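Glutathione S-transferase family protein (Populus trichocarpa, PDB 5F06) probably catalyses the conjugation of glutathione to electrophilic compounds, releasing a halide from alkyl or aryl halides, as a dimeric Phi-class glutathione transferase. Local coordinates at residues Pro109-Ile114 with Leu170-Tyr175; Leu56-Leu61 with Thr70-Glu75; Ala149-Ser152 with Tyr156-Gly159; Thr18-His21 with Asp26-Leu29; Lys97-Val102 with Asp145-Lys150. All blocks are in the same frame, centred on the assembly; numbering follows the deposited sequence.

Contact 1 of 5, residues Pro109-Ile114 with Leu170-Tyr175; sequences PAIAPI and LPYTYY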
# COMPACT_ATOMS: atom_id res chain seq x y z
N PRO A 109 4.49 3.43 -7.10
CA PRO A 109 5.26 4.67 -6.93
C PRO A 109 6.17 4.97 -8.13
O PRO A 109 6.58 6.11 -8.30
CB PRO A 109 6.09 4.40 -5.68
CG PRO A 109 5.38 3.32 -4.95
CD PRO A 109 4.77 2.47 -6.02
N ALA A 110 6.46 3.95 -8.94
CA ALA A 110 7.30 4.12 -10.12
C ALA A 110 6.47 4.42 -11.38
O ALA A 110 6.89 5.22 -12.22
CB ALA A 110 8.16 2.88 -10.34
N ILE A 111 5.31 3.80 -11.52
CA ILE A 111 4.50 3.99 -12.73
C ILE A 111 3.61 5.23 -12.64
O ILE A 111 3.33 5.88 -13.65
CB ILE A 111 3.63 2.75 -13.04
CG1 ILE A 111 3.03 2.87 -14.43
CG2 ILE A 111 2.55 2.55 -11.98
CD1 ILE A 111 2.50 1.57 -14.99
N ALA A 112 3.16 5.58 -11.44
CA ALA A 112 2.25 6.71 -11.28
C ALA A 112 2.84 8.02 -11.84
O ALA A 112 2.16 8.73 -12.58
CB ALA A 112 1.85 6.88 -9.82
N PRO A 113 4.10 8.34 -11.51
CA PRO A 113 4.65 9.60 -12.01
C PRO A 113 4.77 9.64 -13.53
O PRO A 113 4.65 10.71 -14.13
CB PRO A 113 6.04 9.67 -11.36
CG PRO A 113 6.00 8.73 -10.22
CD PRO A 113 5.07 7.64 -10.64
N ILE A 114 5.02 8.49 -14.15
CA ILE A 114 5.11 8.43 -15.61
C ILE A 114 3.79 8.86 -16.22
O ILE A 114 3.74 9.73 -17.09
CB ILE A 114 5.48 7.01 -16.09
CG1 ILE A 114 6.83 6.59 -15.51
CG2 ILE A 114 5.49 6.95 -17.61
CD1 ILE A 114 7.20 5.13 -15.77
N LEU A 170 -3.68 -3.07 -13.56
CA LEU A 170 -4.30 -2.85 -14.86
C LEU A 170 -4.41 -1.38 -15.27
O LEU A 170 -4.02 -1.03 -16.39
CB LEU A 170 -5.69 -3.51 -14.91
CG LEU A 170 -5.69 -5.04 -15.09
CD1 LEU A 170 -7.08 -5.59 -14.83
CD2 LEU A 170 -5.21 -5.45 -16.48
N PRO A 171 -4.93 -0.51 -14.39
CA PRO A 171 -5.26 0.83 -14.89
C PRO A 171 -4.04 1.70 -15.27
O PRO A 171 -4.05 2.24 -16.37
CB PRO A 171 -6.04 1.47 -13.73
CG PRO A 171 -6.50 0.33 -12.91
CD PRO A 171 -5.43 -0.70 -13.02
N TYR A 172 -3.04 1.83 -14.40
CA TYR A 172 -1.89 2.66 -14.74
C TYR A 172 -1.11 2.05 -15.90
O TYR A 172 -0.58 2.77 -16.75
CB TYR A 172 -0.96 2.85 -13.54
CG TYR A 172 -1.25 4.08 -12.71
CD1 TYR A 172 -1.35 5.33 -13.31
CD2 TYR A 172 -1.42 4.00 -11.34
CE1 TYR A 172 -1.62 6.46 -12.56
CE2 TYR A 172 -1.69 5.12 -10.58
CZ TYR A 172 -1.79 6.35 -11.20
OH TYR A 172 -2.06 7.47 -10.46
N THR A 173 -1.06 0.73 -15.95
CA THR A 173 -0.32 0.08 -17.02
C THR A 173 -1.05 0.32 -18.34
O THR A 173 -0.42 0.55 -19.37
CB THR A 173 -0.15 -1.42 -16.76
OG1 THR A 173 0.43 -1.61 -15.46
CG2 THR A 173 0.77 -2.05 -17.80
N TYR A 174 -2.38 0.31 -18.30
CA TYR A 174 -3.16 0.53 -19.52
C TYR A 174 -2.79 1.87 -20.15
O TYR A 174 -2.62 1.97 -21.37
CB TYR A 174 -4.67 0.49 -19.23
CG TYR A 174 -5.50 0.61 -20.48
CD1 TYR A 174 -5.53 -0.42 -21.41
CD2 TYR A 174 -6.23 1.76 -20.75
CE1 TYR A 174 -6.26 -0.32 -22.56
CE2 TYR A 174 -6.98 1.86 -21.91
CZ TYR A 174 -6.99 0.82 -22.81
OH TYR A 174 -7.73 0.91 -23.97
N TYR A 175 -2.63 2.89 -19.32
CA TYR A 175 -2.27 4.21 -19.83
C TYR A 175 -0.80 4.29 -20.22
O TYR A 175 -0.44 4.96 -21.19
CB TYR A 175 -2.61 5.28 -18.80
CG TYR A 175 -4.07 5.72 -18.81
CD1 TYR A 175 -4.83 5.71 -19.98
CD2 TYR A 175 -4.69 6.16 -17.65
CE1 TYR A 175 -6.15 6.11 -19.99
CE2 TYR A 175 -6.01 6.56 -17.65
CZ TYR A 175 -6.73 6.54 -18.83
OH TYR A 175 -8.05 6.94 -18.85
O HOH W 1 -0.43 9.57 -11.22

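Contact 2 of 5, residues Leu56-Leu61 with Thr70-Glu75; sequences LEEDDL and TSYIAE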
# COMPACT_ATOMS: atom_id res chain seq x y z
N LEU A 56 -16.74 4.88 -2.02
CA LEU A 56 -17.83 3.90 -2.07
C LEU A 56 -18.81 4.14 -0.93
O LEU A 56 -18.41 4.25 0.22
CB LEU A 56 -17.28 2.48 -1.98
CG LEU A 56 -18.32 1.35 -2.10
CD1 LEU A 56 -18.70 1.13 -3.55
CD2 LEU A 56 -17.80 0.07 -1.49
N GLU A 57 -20.09 4.24 -1.27
CA GLU A 57 -21.16 4.21 -0.28
C GLU A 57 -21.92 2.90 -0.42
O GLU A 57 -22.45 2.59 -1.49
CB GLU A 57 -22.12 5.40 -0.42
CG GLU A 57 -21.59 6.72 0.16
CD GLU A 57 -22.61 7.84 0.09
OE1 GLU A 57 -23.51 7.77 -0.78
OE2 GLU A 57 -22.52 8.80 0.90
N GLU A 58 -21.95 2.13 0.66
CA GLU A 58 -22.76 0.92 0.72
C GLU A 58 -23.62 1.02 1.97
O GLU A 58 -23.16 0.73 3.07
CB GLU A 58 -21.88 -0.33 0.76
CG GLU A 58 -22.67 -1.62 0.70
CD GLU A 58 -21.89 -2.81 1.23
OE1 GLU A 58 -21.18 -2.65 2.25
OE2 GLU A 58 -21.98 -3.90 0.63
N ASP A 59 -24.87 1.43 1.78
CA ASP A 59 -25.76 1.74 2.88
C ASP A 59 -25.09 2.75 3.82
O ASP A 59 -24.74 3.85 3.39
CB ASP A 59 -26.17 0.46 3.61
CG ASP A 59 -26.81 -0.55 2.67
OD1 ASP A 59 -27.72 -0.17 1.90
OD2 ASP A 59 -26.39 -1.73 2.69
N ASP A 60 -24.90 2.38 5.09
CA ASP A 60 -24.31 3.31 6.06
C ASP A 60 -22.78 3.25 6.11
O ASP A 60 -22.15 3.97 6.88
CB ASP A 60 -24.88 3.03 7.46
CG ASP A 60 -26.37 3.29 7.54
OD1 ASP A 60 -26.91 3.97 6.63
OD2 ASP A 60 -27.01 2.84 8.52
N LEU A 61 -22.19 2.40 5.27
CA LEU A 61 -20.74 2.31 5.17
C LEU A 61 -20.21 3.21 4.07
O LEU A 61 -20.78 3.26 2.97
CB LEU A 61 -20.31 0.87 4.91
CG LEU A 61 -18.80 0.61 4.85
CD1 LEU A 61 -18.14 0.90 6.19
CD2 LEU A 61 -18.51 -0.82 4.41
N THR A 70 -11.49 -2.43 -3.29
CA THR A 70 -11.38 -3.72 -3.97
C THR A 70 -11.22 -4.86 -2.96
O THR A 70 -11.84 -5.92 -3.11
CB THR A 70 -10.20 -3.76 -4.95
OG1 THR A 70 -8.99 -3.43 -4.27
CG2 THR A 70 -10.43 -2.79 -6.11
N SER A 71 -10.40 -4.64 -1.94
CA SER A 71 -10.15 -5.63 -0.91
C SER A 71 -11.45 -5.95 -0.16
O SER A 71 -11.76 -7.11 0.11
CB SER A 71 -9.07 -5.14 0.06
OG SER A 71 -8.76 -6.12 1.04
N TYR A 72 -12.20 -4.91 0.17
CA TYR A 72 -13.50 -5.07 0.81
C TYR A 72 -14.44 -5.92 -0.05
O TYR A 72 -15.00 -6.91 0.42
CB TYR A 72 -14.13 -3.70 1.07
CG TYR A 72 -15.52 -3.79 1.63
CD1 TYR A 72 -15.73 -4.31 2.90
CD2 TYR A 72 -16.61 -3.36 0.90
CE1 TYR A 72 -17.00 -4.40 3.43
CE2 TYR A 72 -17.89 -3.44 1.42
CZ TYR A 72 -18.08 -3.97 2.69
OH TYR A 72 -19.34 -4.06 3.23
N ILE A 73 -14.59 -5.52 -1.30
CA ILE A 73 -15.46 -6.22 -2.24
C ILE A 73 -15.02 -7.67 -2.42
O ILE A 73 -15.84 -8.59 -2.37
CB ILE A 73 -15.47 -5.50 -3.61
CG1 ILE A 73 -16.17 -4.14 -3.47
CG2 ILE A 73 -16.17 -6.34 -4.67
CD1 ILE A 73 -16.00 -3.24 -4.68
N ALA A 74 -13.72 -7.88 -2.60
CA ALA A 74 -13.17 -9.22 -2.81
C ALA A 74 -13.41 -10.12 -1.60
O ALA A 74 -13.70 -11.31 -1.76
CB ALA A 74 -11.69 -9.14 -3.13
N GLU A 75 -13.30 -9.56 -0.41
CA GLU A 75 -13.50 -10.33 0.82
C GLU A 75 -14.98 -10.60 1.08
O GLU A 75 -15.36 -11.71 1.45
CB GLU A 75 -12.87 -9.60 2.01
CG GLU A 75 -13.18 -10.21 3.37
CD GLU A 75 -12.68 -11.63 3.50
OE1 GLU A 75 -13.37 -12.45 4.15
OE2 GLU A 75 -11.59 -11.94 2.97

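Contact 3 of 5, residues Ala149-Ser152 with Tyr156-Gly159; sequences AKLS and YLAG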
# COMPACT_ATOMS: atom_id res chain seq x y z
N ALA A 149 11.31 -12.29 -14.03
CA ALA A 149 11.79 -13.53 -13.46
C ALA A 149 10.66 -14.30 -12.79
O ALA A 149 10.53 -15.51 -12.98
CB ALA A 149 12.91 -13.27 -12.46
N LYS A 150 9.83 -13.60 -12.02
CA LYS A 150 8.70 -14.22 -11.35
C LYS A 150 7.74 -14.83 -12.37
O LYS A 150 7.30 -15.97 -12.23
CB LYS A 150 7.96 -13.20 -10.48
CG LYS A 150 6.83 -13.78 -9.61
CD LYS A 150 7.37 -14.78 -8.58
CE LYS A 150 6.27 -15.30 -7.66
NZ LYS A 150 5.23 -16.10 -8.39
N LEU A 151 7.42 -14.07 -13.41
CA LEU A 151 6.47 -14.51 -14.43
C LEU A 151 7.05 -15.57 -15.36
O LEU A 151 6.33 -16.13 -16.18
CB LEU A 151 5.98 -13.31 -15.24
CG LEU A 151 5.15 -12.30 -14.46
CD1 LEU A 151 4.92 -11.05 -15.29
CD2 LEU A 151 3.81 -12.91 -14.03
N SER A 152 8.34 -15.84 -15.23
CA SER A 152 8.97 -16.96 -15.91
C SER A 152 8.69 -18.25 -15.13
O SER A 152 8.74 -19.34 -15.69
CB SER A 152 10.47 -16.75 -16.06
OG SER A 152 10.75 -15.64 -16.90
N TYR A 156 1.09 -15.87 -13.30
CA TYR A 156 0.72 -14.56 -12.79
C TYR A 156 1.64 -14.23 -11.61
O TYR A 156 2.51 -15.03 -11.26
CB TYR A 156 -0.76 -14.54 -12.40
CG TYR A 156 -1.66 -14.93 -13.55
CD1 TYR A 156 -2.09 -13.99 -14.48
CD2 TYR A 156 -2.07 -16.25 -13.73
CE1 TYR A 156 -2.90 -14.35 -15.55
CE2 TYR A 156 -2.88 -16.62 -14.80
CZ TYR A 156 -3.29 -15.66 -15.70
OH TYR A 156 -4.09 -16.02 -16.77
N LEU A 157 1.48 -13.06 -11.01
CA LEU A 157 2.44 -12.60 -10.01
C LEU A 157 2.43 -13.42 -8.72
O LEU A 157 3.49 -13.69 -8.16
CB LEU A 157 2.19 -11.12 -9.67
CG LEU A 157 2.54 -10.09 -10.76
CD1 LEU A 157 2.06 -8.71 -10.33
CD2 LEU A 157 4.04 -10.06 -11.06
N ALA A 158 1.25 -13.81 -8.25
CA ALA A 158 1.15 -14.49 -6.96
C ALA A 158 1.20 -16.01 -7.09
O ALA A 158 1.24 -16.72 -6.08
CB ALA A 158 -0.13 -14.08 -6.24
N GLY A 159 1.17 -16.51 -8.33
CA GLY A 159 1.10 -17.93 -8.58
C GLY A 159 0.51 -18.21 -9.96
O GLY A 159 0.40 -17.30 -10.78
O HOH W 2 4.13 -18.10 -6.44

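Contact 4 of 5, residues Thr18-His21 with Asp26-Leu29; sequences TCLH and DFEL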
# COMPACT_ATOMS: atom_id res chain seq x y z
N THR A 18 -13.09 -2.81 -12.53
CA THR A 18 -12.72 -4.12 -13.03
C THR A 18 -12.93 -5.18 -11.94
O THR A 18 -13.35 -6.30 -12.23
CB THR A 18 -11.26 -4.15 -13.55
OG1 THR A 18 -10.97 -5.44 -14.10
CG2 THR A 18 -10.28 -3.83 -12.45
N CYS A 19 -12.66 -4.81 -10.69
CA CYS A 19 -12.91 -5.72 -9.57
C CYS A 19 -14.40 -6.05 -9.46
O CYS A 19 -14.77 -7.22 -9.30
CB CYS A 19 -12.40 -5.12 -8.26
SG CYS A 19 -12.70 -6.18 -6.80
N LEU A 20 -15.24 -5.03 -9.54
CA LEU A 20 -16.69 -5.23 -9.51
C LEU A 20 -17.15 -6.21 -10.60
O LEU A 20 -17.99 -7.07 -10.34
CB LEU A 20 -17.42 -3.89 -9.65
CG LEU A 20 -17.35 -2.97 -8.42
CD1 LEU A 20 -17.67 -1.53 -8.79
CD2 LEU A 20 -18.29 -3.46 -7.34
N HIS A 21 -16.59 -6.09 -11.80
CA HIS A 21 -16.98 -6.97 -12.90
C HIS A 21 -16.46 -8.39 -12.72
O HIS A 21 -17.16 -9.35 -13.05
CB HIS A 21 -16.49 -6.41 -14.24
CG HIS A 21 -17.18 -5.15 -14.65
ND1 HIS A 21 -18.55 -5.02 -14.64
CD2 HIS A 21 -16.69 -3.97 -15.10
CE1 HIS A 21 -18.88 -3.80 -15.05
NE2 HIS A 21 -17.77 -3.15 -15.34
N ASP A 26 -23.65 -6.18 -9.22
CA ASP A 26 -24.42 -5.00 -9.56
C ASP A 26 -23.81 -3.82 -8.82
O ASP A 26 -23.28 -3.99 -7.73
CB ASP A 26 -25.90 -5.14 -9.16
CG ASP A 26 -26.63 -6.23 -9.93
OD1 ASP A 26 -26.12 -6.71 -10.96
OD2 ASP A 26 -27.74 -6.59 -9.50
N PHE A 27 -23.91 -2.63 -9.41
CA PHE A 27 -23.41 -1.43 -8.76
C PHE A 27 -23.90 -0.20 -9.52
O PHE A 27 -24.39 -0.32 -10.64
CB PHE A 27 -21.88 -1.42 -8.69
CG PHE A 27 -21.22 -1.33 -10.04
CD1 PHE A 27 -20.93 -2.48 -10.76
CD2 PHE A 27 -20.89 -0.10 -10.59
CE1 PHE A 27 -20.34 -2.40 -12.01
CE2 PHE A 27 -20.29 -0.01 -11.83
CZ PHE A 27 -20.02 -1.16 -12.54
N GLU A 28 -23.77 0.96 -8.90
CA GLU A 28 -24.06 2.22 -9.55
C GLU A 28 -22.82 3.09 -9.56
O GLU A 28 -22.25 3.38 -8.51
CB GLU A 28 -25.21 2.96 -8.86
CG GLU A 28 -25.51 4.30 -9.53
CD GLU A 28 -26.64 5.05 -8.87
OE1 GLU A 28 -27.23 4.54 -7.89
OE2 GLU A 28 -26.95 6.17 -9.33
N LEU A 29 -22.41 3.50 -10.76
CA LEU A 29 -21.35 4.49 -10.91
C LEU A 29 -21.98 5.89 -10.88
O LEU A 29 -22.76 6.24 -11.76
CB LEU A 29 -20.58 4.27 -12.21
CG LEU A 29 -19.45 5.27 -12.51
CD1 LEU A 29 -18.43 5.30 -11.40
CD2 LEU A 29 -18.78 4.93 -13.83

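Contact 5 of 5, residues Lys97-Val102 with Asp145-Lys150; sequences KVWTEV and DIYEAK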
# COMPACT_ATOMS: atom_id res chain seq x y z
N LYS A 97 -1.35 -11.43 -0.86
CA LYS A 97 -1.05 -10.31 0.04
C LYS A 97 0.34 -9.75 -0.23
O LYS A 97 0.56 -8.53 -0.18
CB LYS A 97 -1.17 -10.74 1.51
CG LYS A 97 -2.59 -11.02 1.96
CD LYS A 97 -2.67 -11.33 3.45
CE LYS A 97 -4.11 -11.47 3.91
NZ LYS A 97 -4.92 -10.26 3.58
N VAL A 98 1.30 -10.63 -0.50
CA VAL A 98 2.66 -10.21 -0.78
C VAL A 98 2.69 -9.31 -2.02
O VAL A 98 3.22 -8.21 -1.98
CB VAL A 98 3.60 -11.42 -1.00
CG1 VAL A 98 4.97 -10.97 -1.50
CG2 VAL A 98 3.75 -12.21 0.30
N TRP A 99 2.07 -9.78 -3.10
CA TRP A 99 2.22 -9.09 -4.37
C TRP A 99 1.26 -7.91 -4.54
O TRP A 99 1.52 -7.05 -5.37
CB TRP A 99 2.08 -10.10 -5.51
CG TRP A 99 3.29 -10.99 -5.54
CD1 TRP A 99 3.43 -12.20 -4.93
CD2 TRP A 99 4.55 -10.70 -6.16
NE1 TRP A 99 4.70 -12.69 -5.14
CE2 TRP A 99 5.40 -11.79 -5.89
CE3 TRP A 99 5.03 -9.63 -6.92
CZ2 TRP A 99 6.71 -11.84 -6.37
CZ3 TRP A 99 6.33 -9.68 -7.38
CH2 TRP A 99 7.16 -10.78 -7.10
N THR A 100 0.20 -7.84 -3.74
CA THR A 100 -0.59 -6.60 -3.69
C THR A 100 0.22 -5.53 -2.98
O THR A 100 0.12 -4.35 -3.32
CB THR A 100 -1.96 -6.74 -2.99
OG1 THR A 100 -1.80 -7.22 -1.64
CG2 THR A 100 -2.88 -7.68 -3.76
N GLU A 101 1.03 -5.93 -2.00
CA GLU A 101 1.88 -4.98 -1.30
C GLU A 101 3.02 -4.54 -2.21
O GLU A 101 3.45 -3.39 -2.14
CB GLU A 101 2.43 -5.56 -0.00
CG GLU A 101 1.42 -5.59 1.13
CD GLU A 101 0.93 -4.20 1.50
OE1 GLU A 101 1.77 -3.29 1.63
OE2 GLU A 101 -0.30 -4.02 1.65
N VAL A 102 3.50 -5.44 -3.05
CA VAL A 102 4.53 -5.10 -4.03
C VAL A 102 3.99 -4.03 -4.98
O VAL A 102 4.69 -3.07 -5.31
CB VAL A 102 5.00 -6.33 -4.82
CG1 VAL A 102 5.82 -5.93 -6.05
CG2 VAL A 102 5.81 -7.25 -3.93
N ASP A 145 12.13 -6.01 -13.97
CA ASP A 145 13.15 -7.05 -14.09
C ASP A 145 12.83 -8.19 -13.12
O ASP A 145 13.03 -9.36 -13.44
CB ASP A 145 14.54 -6.49 -13.81
CG ASP A 145 15.07 -5.61 -14.92
OD1 ASP A 145 14.54 -5.67 -16.06
OD2 ASP A 145 16.03 -4.85 -14.67
N ILE A 146 12.35 -7.83 -11.94
CA ILE A 146 11.95 -8.83 -10.95
C ILE A 146 10.67 -9.54 -11.42
O ILE A 146 10.54 -10.76 -11.26
CB ILE A 146 11.72 -8.20 -9.56
CG1 ILE A 146 12.99 -7.49 -9.08
CG2 ILE A 146 11.28 -9.26 -8.55
CD1 ILE A 146 14.19 -8.41 -8.86
N TYR A 147 9.74 -8.77 -11.98
CA TYR A 147 8.50 -9.34 -12.51
C TYR A 147 8.79 -10.35 -13.62
O TYR A 147 8.16 -11.41 -13.69
CB TYR A 147 7.58 -8.24 -13.07
CG TYR A 147 6.79 -7.48 -12.02
CD1 TYR A 147 7.25 -7.36 -10.71
CD2 TYR A 147 5.57 -6.90 -12.34
CE1 TYR A 147 6.52 -6.67 -9.75
CE2 TYR A 147 4.83 -6.21 -11.39
CZ TYR A 147 5.31 -6.09 -10.10
OH TYR A 147 4.57 -5.41 -9.16
N GLU A 148 9.75 -10.02 -14.48
CA GLU A 148 10.12 -10.88 -15.59
C GLU A 148 10.53 -12.26 -15.10
O GLU A 148 10.15 -13.28 -15.68
CB GLU A 148 11.26 -10.25 -16.39
CG GLU A 148 11.74 -11.07 -17.58
CD GLU A 148 10.70 -11.21 -18.68
OE1 GLU A 148 9.65 -10.54 -18.61
OE2 GLU A 148 10.94 -12.00 -19.62
N ALA A 149 11.31 -12.29 -14.03
CA ALA A 149 11.79 -13.53 -13.46
C ALA A 149 10.66 -14.30 -12.79
O ALA A 149 10.53 -15.51 -12.98
CB ALA A 149 12.91 -13.27 -12.46
N LYS A 150 9.83 -13.60 -12.02
CA LYS A 150 8.70 -14.22 -11.35
C LYS A 150 7.74 -14.83 -12.37
O LYS A 150 7.30 -15.97 -12.23
CB LYS A 150 7.96 -13.20 -10.48
CG LYS A 150 6.83 -13.78 -9.61
CD LYS A 150 7.37 -14.78 -8.58
CE LYS A 150 6.27 -15.30 -7.66
NZ LYS A 150 5.23 -16.10 -8.39

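Contact 1 of 5, residues Pro109-Ile114 with Leu170-Tyr175
This is a helix-helix contact at the edge of the active site, in which Ile111 and Ala112 of the long helix 90-120 meet Tyr172 and Thr173 of the short helix 170-176. The directions of the two short segments differ by 44°. Tyr172 and Ile111 share most of the contact, and Tyr172 meets Ala112 as well. Its ring lies over the backbone of Ala112, so that Ala112 CA sits 4.1 Å from the ring centroid and only 13° off the ring normal, a CH-pi contact shifted toward the rim; Ala112 CB is 3.9 Å from Tyr172 CZ. One water bridges Ala112 O and Tyr172 OH, 3.0 Å from Ala112 O, to which it donates, and 2.8 Å from Tyr172 OH. Both helices belong to the all-helical C-terminal domain of the glutathione transferase fold, and the Tyr172 side chain also packs on Thr11 and Arg15 of the thioredoxin-like domain, its nearest side-chain atom about 5 Å from bound glutathione. Ile111 packs against the base of the tyrosine side chain. With CG1 anti to the backbone N (chi1 -169°) and the chain extended beyond it, Ile111 CD1 reaches the neighbouring backbone, 3.7 Å from Tyr172 O, while the other branch, Ile111 CG2, packs 3.9 Å from Tyr172 CB. The same CD1 of Ile111 lies 3.8 Å from Thr173 OG1, a hydroxyl hydrogen-bonded to His169 O and Tyr107 OH.

Contact 2 of 5, residues Leu56-Leu61 with Thr70-Glu75
A beta hairpin of the thioredoxin-like domain meets the helix that follows it here, with Tyr72 of helix 66-76 reaching to Leu56, Glu58 and Leu61. Strands 55-58 and 61-64 are joined by a type II' turn from Glu58 to Leu61, closed by backbone bonds in both directions between these two residues. Tyr72 OH donates a short hydrogen bond of 2.5 Å to Glu58 OE1, on the syn lone pair of that oxygen. Carboxylate and ring stand nearly perpendicular, their planes 85° apart, and the oxygen arrives at the edge of the ring, near its plane. An extended Glu58 chain, with CG anti to the backbone N (chi1 -175°), carries the acid across to the helix. Lys76 adds a salt bridge to Glu58 OE2 and a hydrogen bond to Tyr72 OH, which would favour a charged carboxylate. Leucine methyls complete the packing: Leu61 CD2 is 3.6 Å from Tyr72 CZ, and Leu56 CD2 is 4.3 Å from Tyr72 CD2. Ala94 of the second subunit packs against Leu61 and Tyr72, so this contact borders the dimer interface. Two antiparallel strands followed by a helix packed back on the sheet form the beta-beta-alpha half of the glutathione transferase N-terminal domain.

Contact 3 of 5, residues Ala149-Ser152 with Tyr156-Gly159
Polar and apolar contacts divide between two successive residues of helix 130-153: Lys150 grips the backbone of the loop at Leu157, and Leu151 packs against the peptide of Tyr156 and the side chain of Leu157. The polar part centres on Lys150 NZ, which donates to Leu157 O at 3.0 Å. The C=O...N angle is 130° and the ammonium nitrogen stands above the carbonyl plane, 50° out of it, so it is not on a lone pair. The lysine chain starts with CG anti to the backbone N and then bends at chi2 and again at chi4, which folds it alongside the acceptor: Lys150 CE also comes to 3.3 Å from Leu157 O. NZ has further partners. Thr154 OG1 hydrogen-bonds to it, and a water accepts from Lys150 NZ at 3.0 Å and donates weakly to Ala158 O.

The apolar part is a methyl against a peptide. Leu151 CD2 lies 3.5 Å from Tyr156 C, and the same methyl meets Leu157 CD2 at 4.1 Å. Both leucines also touch Trp194, which joins the pair to helix 189-198.

Within the loop itself, Tyr156 N bonds to Gly159 O at 3.0 Å, and Gly159 takes backbone angles that a residue with a side chain would find hard to adopt. Leu157 N in turn bonds to Asp166 OD1, so this loop of the C-terminal domain is tied forward to helix 164-167 as well as back to helix 130-153; the sequence from Ser163 to Asp166 is consistent with the N-capping box known at this place in glutathione transferases.

Contact 4 of 5, residues Thr18-His21 with Asp26-Leu29
Phe27 turns its ring against two neighbouring residues of helix 11-22, meeting Leu20 with a face and His21 with an edge. The phenylalanine takes the less usual first torsion, with CG between the backbone N and the carbonyl carbon (chi1 66°), and this turns the ring toward the side chains of Leu20 and His21. Leu20 sets its CD1 methyl over the ring: Leu20 CD1 is 3.9 Å from the Phe27 centroid and 15° off the normal, a CH-pi contact. Leu20 CB reinforces it near one side of the ring, 3.9 Å from Phe27 CD1. His21, one residue further round the helix, brings its imidazole to the rim of the phenyl group. There His21 CE1 lies 3.7 Å from Phe27 CE1, in an offset edge-to-face pair in which the phenyl edge points to the imidazole face, with centroids 5.5 Å apart and planes at 65°. The contact joins helix 11-22 to the start of strand 28-31 within the beta-alpha-beta unit that strand 2-6 opens. Leu2 of strand 2-6 touches both Leu20 and Phe27, Ile73 of helix 66-76 packs on Leu20, and helix 202-210 covers His21.

Contact 5 of 5, residues Lys97-Val102 with Asp145-Lys150
Tyr147 OH, hydrogen-bonded to His169 NE2, also carries a methyl of the neighbouring helix against it: Val102 CG1 lies 3.4 Å from Tyr147 OH. That branch of the valine is anti to the backbone N (chi1 167°) and comes in at the edge of the phenol ring, in its plane, 3.8 Å from Tyr147 CE1. The other methyl, Val102 CG2, turns back onto a face of Trp99 in its own helix, where Val98 CG1 lies as well.

Trp99 meets Tyr147 as an offset edge-to-face pair, with the edge of the indole toward the face of the phenol, centroids 5.9 Å apart and planes at 71°. The closest atoms are Trp99 CZ3 and Tyr147 CE1, 3.8 Å from each other. The two side chains, reaching from facing helices, slide past one another in opposite directions; the helix segments themselves run nearly antiparallel, at 155°. The axes of these short segments stay 13.6 Å apart, so large side chains have to bridge the distance between helices 90-120 and 130-153, the first two long helices of the glutathione transferase C-terminal bundle.

Further along the indole, the aliphatic part of Lys150 passes obliquely: Lys150 CE and Trp99 CZ2 are 3.7 Å apart, and Lys150 CG is 3.9 Å from Trp99 CH2. Tyr107 lies nearly parallel to the Tyr147 ring. On the first helix, Val98 and Val102 also pack on Phe64 of the second subunit, and Lys97 NZ bonds to Ser71 OG of that subunit.

In the fold
From the N terminus, contact 4 closes first, a short loop inside the beta-alpha-beta unit; contact 2 follows in series within the same domain, and the two touch where Ile73 packs on Leu20. The chain then enters the helical domain. Contact 5 opens on helix 90-120, and contact 1 opens further along that helix before contact 5 closes on helix 130-153, so these two cross. Contact 3 starts where contact 5 ends, shares Ala149 and Lys150 with it, and is nested inside the long loop that contact 1 closes at helix 170-176. Leu170 packing on Thr18 links contacts 1 and 4 across the domains, while contacts 2 and 5 both touch the second subunit.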